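Myosin-17 (Arabidopsis thaliana, PDB 7KFL) is a plant class XI myosin motor protein whose globular tail, a mostly helical cargo-binding domain, probably recognises the cargo that the motor carries. Local coordinates at residues E164-Y167 against G168-D172; D172-K175 against K176-P180; T244-F247 against S248-V252. All coordinates share one frame; numbering follows the deposited sequence.

Contact 1 of 3, residues E164-Y167 against G168-D172; sequences EKIY and GMIRD
One helical turn on, Arg171 NH1 comes to the edge of the Tyr167 ring, 3.9 Å from Tyr167 CE1 and near the ring plane, with guanidinium and ring planes 75° apart. This is no cation-pi stack. Both side chains leave the helix with CG anti to the backbone N (chi1 169° for Tyr167, 173° for Arg171), which carries them along the same flank, where Tyr167 OH reaches Gln245 OE1 weakly. Arg171 suits the place because its several N-H groups serve two partners: NH1 gives a hydrogen bond to Gln245 OE1, and NE a salt bridge to Asp172 OD1 at 3.1 Å, entering from above the carboxylate plane. On another flank Met169, extended from CB to SD, lays SD 3.7 Å from Lys165 CG; its bend at chi3 turns only the terminal CE. Ile166 CG2 and Ile170 CD1 touch more loosely, at 4.2 Å. A leucine in place of Tyr167 would probably leave the Arg171 guanidinium without its aromatic flank and Gln245 without the hydroxyl. Backbone bonds such as Ile170 N to Ile166 O, 3.0 Å, hold the turn. Ile166 and Ile170 face helix 71-89, while Tyr167 packs edge-to-face on Phe386 and, with Arg171, against helix 236-260.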
loop_
_atom_site.group_PDB
_atom_site.type_symbol
_atom_site.label_atom_id
_atom_site.label_comp_id
_atom_site.label_asym_id
_atom_site.label_seq_id
_atom_site.Cartn_x
_atom_site.Cartn_y
_atom_site.Cartn_z
ATOM N N GLU A 164 7.015 8.066 -5.478
ATOM C CA GLU A 164 7.342 7.035 -4.458
ATOM C C GLU A 164 7.085 7.608 -3.059
ATOM O O GLU A 164 6.499 6.888 -2.235
ATOM C CB GLU A 164 8.784 6.561 -4.637
ATOM C CG GLU A 164 8.970 5.696 -5.874
ATOM C CD GLU A 164 10.406 5.444 -6.297
ATOM O OE1 GLU A 164 11.326 5.862 -5.563
ATOM O OE2 GLU A 164 10.601 4.833 -7.367
ATOM N N LYS A 165 7.485 8.860 -2.815
ATOM C CA LYS A 165 7.280 9.570 -1.522
ATOM C C LYS A 165 5.780 9.739 -1.252
ATOM O O LYS A 165 5.341 9.438 -0.124
ATOM C CB LYS A 165 7.972 10.935 -1.540
ATOM C CG LYS A 165 7.728 11.802 -0.314
ATOM C CD LYS A 165 8.666 12.985 -0.228
ATOM C CE LYS A 165 8.257 13.995 0.823
ATOM N NZ LYS A 165 8.414 13.457 2.194
ATOM N N ILE A 166 5.034 10.224 -2.248
ATOM C CA ILE A 166 3.566 10.471 -2.153
ATOM C C ILE A 166 2.863 9.132 -1.889
ATOM O O ILE A 166 2.134 9.043 -0.884
ATOM C CB ILE A 166 3.048 11.201 -3.412
ATOM C CG1 ILE A 166 3.505 12.663 -3.423
ATOM C CG2 ILE A 166 1.534 11.090 -3.534
ATOM C CD1 ILE A 166 3.460 13.317 -4.786
ATOM N N TYR A 167 3.099 8.125 -2.737
ATOM C CA TYR A 167 2.591 6.737 -2.562
ATOM C C TYR A 167 2.847 6.275 -1.123
ATOM O O TYR A 167 1.916 5.758 -0.479
ATOM C CB TYR A 167 3.262 5.768 -3.538
ATOM C CG TYR A 167 2.993 4.315 -3.244
ATOM C CD1 TYR A 167 3.787 3.601 -2.360
ATOM C CD2 TYR A 167 1.933 3.652 -3.839
ATOM C CE1 TYR A 167 3.542 2.266 -2.083
ATOM C CE2 TYR A 167 1.676 2.314 -3.576
ATOM C CZ TYR A 167 2.481 1.619 -2.692
ATOM O OH TYR A 167 2.219 0.307 -2.429
ATOM N N GLY A 168 4.087 6.443 -0.655
ATOM C CA GLY A 168 4.534 6.053 0.695
ATOM C C GLY A 168 3.743 6.753 1.786
ATOM O O GLY A 168 3.428 6.090 2.787
ATOM N N MET A 169 3.428 8.041 1.600
ATOM C CA MET A 169 2.749 8.899 2.614
ATOM C C MET A 169 1.265 8.525 2.718
ATOM O O MET A 169 0.760 8.465 3.855
ATOM C CB MET A 169 2.888 10.384 2.265
ATOM C CG MET A 169 4.228 10.961 2.681
ATOM S SD MET A 169 4.689 12.421 1.722
ATOM C CE MET A 169 3.818 13.700 2.625
ATOM N N ILE A 170 0.595 8.289 1.584
ATOM C CA ILE A 170 -0.817 7.802 1.538
ATOM C C ILE A 170 -0.889 6.484 2.321
ATOM O O ILE A 170 -1.701 6.399 3.267
ATOM C CB ILE A 170 -1.321 7.650 0.085
ATOM C CG1 ILE A 170 -1.519 9.012 -0.586
ATOM C CG2 ILE A 170 -2.593 6.816 0.029
ATOM C CD1 ILE A 170 -1.744 8.945 -2.085
ATOM N N ARG A 171 -0.058 5.510 1.944
ATOM C CA ARG A 171 0.006 4.159 2.566
ATOM C C ARG A 171 0.274 4.290 4.070
ATOM O O ARG A 171 -0.460 3.665 4.853
ATOM C CB ARG A 171 1.089 3.313 1.888
ATOM C CG ARG A 171 1.350 1.968 2.553
ATOM C CD ARG A 171 2.669 1.376 2.102
ATOM N NE ARG A 171 3.802 2.162 2.574
ATOM C CZ ARG A 171 5.055 2.030 2.152
ATOM N NH1 ARG A 171 5.365 1.131 1.231
ATOM N NH2 ARG A 171 5.998 2.806 2.655
ATOM N N ASP A 172 1.293 5.060 4.455
ATOM C CA ASP A 172 1.734 5.207 5.870
ATOM C C ASP A 172 0.648 5.955 6.662
ATOM O O ASP A 172 0.403 5.563 7.816
ATOM C CB ASP A 172 3.133 5.836 5.948
ATOM C CG ASP A 172 4.263 4.919 5.480
ATOM O OD1 ASP A 172 3.994 3.724 5.210
ATOM O OD2 ASP A 172 5.411 5.404 5.383
#

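Contact 2 of 3, residues D172-K175 against K176-P180; sequences DNLK and KEISP
Asn173 and Glu177, joined by a weak backbone bond from Glu177 N to Asn173 O (3.2 Å), carry flat groups whose polar partners lie beyond this turn. The Asn173 amide gives its ND2 to Asn70 OD1, while the two carboxylate oxygens of Glu177 are shared out, OE1 to Tyr225 OH and OE2 to Ser221 OG; an acidic group that accepts two hydroxyls suits this partly buried margin. The peptide groups are the flat groups that meet within the turn. Lys176 N approaches Asp172 O at 2.9 Å, and Ile178 N reaches Leu174 O at 3.1 Å. Around that last oxygen the carbon atoms crowd: Ile178 CG1 stands 3.5 Å from Leu174 O. The cause is the Ile178 first torsion (chi1 71°), which sets CG1 between the backbone N and the carbonyl carbon and turns CG2 toward the preceding turn. There Ile178 CG2 meets Leu174 CD1 at 3.9 Å, an apolar contact of two branched chains crossing at a slant. Lys176 is exposed, as suits a lysine, while Lys175 is only partly so and makes a long, weak ion pair with Asp380. Further on, Pro180 has no N-H to give to the previous turn, and the helix kinks there. Among its neighbours this part of helix 150-186 is held on two sides: Leu174 and Ile178 pack on Ile246 of helix 236-260, with Phe243 also touching Leu174, and Tyr225 and Ser221 belong to helix 205-231.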
loop_
_atom_site.group_PDB
_atom_site.type_symbol
_atom_site.label_atom_id
_atom_site.label_comp_id
_atom_site.label_asym_id
_atom_site.label_seq_id
_atom_site.Cartn_x
_atom_site.Cartn_y
_atom_site.Cartn_z
ATOM N N ASP A 172 1.293 5.060 4.455
ATOM C CA ASP A 172 1.734 5.207 5.870
ATOM C C ASP A 172 0.648 5.955 6.662
ATOM O O ASP A 172 0.403 5.563 7.816
ATOM C CB ASP A 172 3.133 5.836 5.948
ATOM C CG ASP A 172 4.263 4.919 5.480
ATOM O OD1 ASP A 172 3.994 3.724 5.210
ATOM O OD2 ASP A 172 5.411 5.404 5.383
ATOM N N ASN A 173 -0.007 6.960 6.066
ATOM C CA ASN A 173 -1.143 7.701 6.686
ATOM C C ASN A 173 -2.282 6.729 7.025
ATOM O O ASN A 173 -2.863 6.860 8.125
ATOM C CB ASN A 173 -1.682 8.820 5.788
ATOM C CG ASN A 173 -0.848 10.084 5.816
ATOM O OD1 ASN A 173 0.156 10.165 6.521
ATOM N ND2 ASN A 173 -1.253 11.078 5.041
ATOM N N LEU A 174 -2.595 5.805 6.109
ATOM C CA LEU A 174 -3.641 4.762 6.287
ATOM C C LEU A 174 -3.208 3.787 7.392
ATOM O O LEU A 174 -4.067 3.445 8.229
ATOM C CB LEU A 174 -3.876 4.051 4.949
ATOM C CG LEU A 174 -4.877 2.895 4.950
ATOM C CD1 LEU A 174 -6.162 3.260 5.674
ATOM C CD2 LEU A 174 -5.184 2.459 3.526
ATOM N N LYS A 175 -1.933 3.376 7.402
ATOM C CA LYS A 175 -1.326 2.507 8.451
ATOM C C LYS A 175 -1.524 3.148 9.833
ATOM O O LYS A 175 -1.921 2.424 10.761
ATOM C CB LYS A 175 0.169 2.271 8.200
ATOM C CG LYS A 175 0.504 1.225 7.143
ATOM C CD LYS A 175 1.962 0.792 7.145
ATOM C CE LYS A 175 2.320 -0.105 5.975
ATOM N NZ LYS A 175 3.740 -0.536 6.009
ATOM N N LYS A 176 -1.261 4.452 9.953
ATOM C CA LYS A 176 -1.345 5.225 11.224
ATOM C C LYS A 176 -2.802 5.302 11.700
ATOM O O LYS A 176 -3.015 5.381 12.928
ATOM C CB LYS A 176 -0.763 6.628 11.017
ATOM C CG LYS A 176 -0.828 7.565 12.217
ATOM C CD LYS A 176 -0.776 9.028 11.822
ATOM C CE LYS A 176 0.193 9.849 12.647
ATOM N NZ LYS A 176 0.567 11.108 11.956
ATOM N N GLU A 177 -3.763 5.298 10.771
ATOM C CA GLU A 177 -5.211 5.457 11.072
ATOM C C GLU A 177 -5.789 4.134 11.595
ATOM O O GLU A 177 -6.602 4.193 12.538
ATOM C CB GLU A 177 -5.969 5.938 9.833
ATOM C CG GLU A 177 -7.329 6.529 10.157
ATOM C CD GLU A 177 -8.071 7.107 8.965
ATOM O OE1 GLU A 177 -7.544 8.055 8.342
ATOM O OE2 GLU A 177 -9.169 6.596 8.654
ATOM N N ILE A 178 -5.394 2.995 11.011
ATOM C CA ILE A 178 -5.948 1.647 11.353
ATOM C C ILE A 178 -5.063 0.958 12.401
ATOM O O ILE A 178 -5.460 -0.133 12.855
ATOM C CB ILE A 178 -6.144 0.764 10.100
ATOM C CG1 ILE A 178 -4.821 0.293 9.492
ATOM C CG2 ILE A 178 -7.021 1.478 9.079
ATOM C CD1 ILE A 178 -4.987 -0.607 8.289
ATOM N N SER A 179 -3.930 1.562 12.779
ATOM C CA SER A 179 -2.996 1.022 13.805
ATOM C C SER A 179 -3.689 0.982 15.167
ATOM O O SER A 179 -3.682 -0.059 15.821
ATOM C CB SER A 179 -1.692 1.794 13.848
ATOM O OG SER A 179 -0.724 1.123 14.644
ATOM N N PRO A 180 -4.321 2.085 15.641
ATOM C CA PRO A 180 -5.020 2.078 16.928
ATOM C C PRO A 180 -6.230 1.128 16.974
ATOM O O PRO A 180 -6.531 0.631 18.043
ATOM C CB PRO A 180 -5.498 3.529 17.113
ATOM C CG PRO A 180 -4.655 4.335 16.152
ATOM C CD PRO A 180 -4.391 3.401 14.990
#

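Contact 3 of 3, residues T244-F247 against S248-V252; sequences TQIF and SFINV
Phe247 and Ile250 meet within helix 236-260, an alpha-helix of the DIL domain that characterises myosin tails of this kind. Backbone hydrogen bonds of the i to i+4 pattern come first: Ser248 N binds Thr244 O at 3.1 Å, Phe249 N reaches Gln245 O at a longer 3.3 Å, and Asn251 N gives the shortest bond, 2.8 Å to Phe247 O. Polar side chains look outward from the turn and are matched elsewhere. The Thr244 hydroxyl gives its proton back to Arg240 O, whereas the buried Ser248 OG and Asn251 OD1 accept from the main-chain N-H of Asp381 and Ile302, a task that suits a small hydroxyl and an amide oxygen. The aromatic and aliphatic side chains make the remaining contacts. Phe249, with CG anti to its own nitrogen (chi1 168°), turns its ring edge to Ile246 O and sends the ring on to Leu182 of helix 150-186. The Phe247 ring meets that of Trp283, planes about 30° apart, and touches Leu280 of helix 267-287. Ile246 CG2 comes 4.4 Å from Ile250 CD1, and that same Ile250 CD1 lies over one face of the Phe247 ring, 4.3 Å from Phe247 CD1.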
loop_
_atom_site.group_PDB
_atom_site.type_symbol
_atom_site.label_atom_id
_atom_site.label_comp_id
_atom_site.label_asym_id
_atom_site.label_seq_id
_atom_site.Cartn_x
_atom_site.Cartn_y
_atom_site.Cartn_z
ATOM N N THR A 244 -2.711 -3.986 -0.895
ATOM C CA THR A 244 -1.922 -5.243 -0.763
ATOM C C THR A 244 -0.848 -5.048 0.315
ATOM O O THR A 244 -0.702 -5.942 1.162
ATOM C CB THR A 244 -1.311 -5.680 -2.100
ATOM O OG1 THR A 244 -2.371 -5.838 -3.045
ATOM C CG2 THR A 244 -0.537 -6.975 -1.999
ATOM N N GLN A 245 -0.144 -3.912 0.291
ATOM C CA GLN A 245 0.905 -3.556 1.287
ATOM C C GLN A 245 0.263 -3.290 2.657
ATOM O O GLN A 245 0.930 -3.551 3.674
ATOM C CB GLN A 245 1.722 -2.352 0.810
ATOM C CG GLN A 245 2.648 -2.674 -0.355
ATOM C CD GLN A 245 3.805 -1.710 -0.476
ATOM O OE1 GLN A 245 3.688 -0.523 -0.174
ATOM N NE2 GLN A 245 4.940 -2.217 -0.931
ATOM N N ILE A 246 -0.977 -2.791 2.689
ATOM C CA ILE A 246 -1.717 -2.462 3.946
ATOM C C ILE A 246 -2.239 -3.754 4.589
ATOM O O ILE A 246 -2.187 -3.851 5.829
ATOM C CB ILE A 246 -2.842 -1.446 3.668
ATOM C CG1 ILE A 246 -2.274 -0.056 3.371
ATOM C CG2 ILE A 246 -3.846 -1.405 4.812
ATOM C CD1 ILE A 246 -1.806 0.695 4.598
ATOM N N PHE A 247 -2.745 -4.698 3.788
ATOM C CA PHE A 247 -3.240 -6.015 4.273
ATOM C C PHE A 247 -2.050 -6.834 4.791
ATOM O O PHE A 247 -2.218 -7.563 5.792
ATOM C CB PHE A 247 -4.050 -6.737 3.193
ATOM C CG PHE A 247 -5.529 -6.440 3.238
ATOM C CD1 PHE A 247 -5.996 -5.142 3.094
ATOM C CD2 PHE A 247 -6.456 -7.454 3.430
ATOM C CE1 PHE A 247 -7.355 -4.866 3.138
ATOM C CE2 PHE A 247 -7.815 -7.178 3.472
ATOM C CZ PHE A 247 -8.262 -5.884 3.328
ATOM N N SER A 248 -0.889 -6.698 4.143
ATOM C CA SER A 248 0.429 -7.179 4.640
ATOM C C SER A 248 0.630 -6.711 6.089
ATOM O O SER A 248 0.901 -7.563 6.952
ATOM C CB SER A 248 1.555 -6.721 3.742
ATOM O OG SER A 248 2.713 -6.389 4.493
ATOM N N PHE A 249 0.474 -5.409 6.340
ATOM C CA PHE A 249 0.594 -4.769 7.679
ATOM C C PHE A 249 -0.412 -5.400 8.653
ATOM O O PHE A 249 -0.017 -5.744 9.785
ATOM C CB PHE A 249 0.410 -3.254 7.554
ATOM C CG PHE A 249 0.224 -2.519 8.856
ATOM C CD1 PHE A 249 1.306 -2.244 9.677
ATOM C CD2 PHE A 249 -1.032 -2.083 9.249
ATOM C CE1 PHE A 249 1.135 -1.558 10.870
ATOM C CE2 PHE A 249 -1.201 -1.399 10.444
ATOM C CZ PHE A 249 -0.118 -1.136 11.251
ATOM N N ILE A 250 -1.672 -5.548 8.234
ATOM C CA ILE A 250 -2.765 -6.141 9.066
ATOM C C ILE A 250 -2.378 -7.579 9.427
ATOM O O ILE A 250 -2.456 -7.934 10.620
ATOM C CB ILE A 250 -4.124 -6.064 8.341
ATOM C CG1 ILE A 250 -4.679 -4.636 8.357
ATOM C CG2 ILE A 250 -5.119 -7.058 8.929
ATOM C CD1 ILE A 250 -5.798 -4.396 7.371
ATOM N N ASN A 251 -1.977 -8.365 8.425
ATOM C CA ASN A 251 -1.569 -9.787 8.572
ATOM C C ASN A 251 -0.481 -9.903 9.645
ATOM O O ASN A 251 -0.556 -10.837 10.460
ATOM C CB ASN A 251 -1.056 -10.365 7.252
ATOM C CG ASN A 251 -0.599 -11.798 7.400
ATOM O OD1 ASN A 251 -1.415 -12.695 7.594
ATOM N ND2 ASN A 251 0.703 -12.017 7.323
ATOM N N VAL A 252 0.489 -8.986 9.617
ATOM C CA VAL A 252 1.674 -8.945 10.524
ATOM C C VAL A 252 1.201 -8.654 11.952
ATOM O O VAL A 252 1.561 -9.423 12.855
ATOM C CB VAL A 252 2.695 -7.899 10.033
ATOM C CG1 VAL A 252 3.724 -7.537 11.095
ATOM C CG2 VAL A 252 3.382 -8.363 8.760
#

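From the N terminus, contact 1 and contact 2 follow one another on helix 150-186, sharing Asp172, and contact 3 comes later, on helix 236-260. Each is a turn of continuous helix, so none closes a loop; they run in series, and none nests within or crosses another. What joins them is lateral packing of the two helices. Contact 1 reaches contact 3 mainly through polar groups, whereas contact 2 does so mainly through carbon atoms: Ile246 CD1 lies 3.5 Å from Lys175 CG, and Phe249 CE2 comes 3.9 Å from Lys175 O. Ile246 thus sits against both helical turns, since its CD1 also touches Arg171 O.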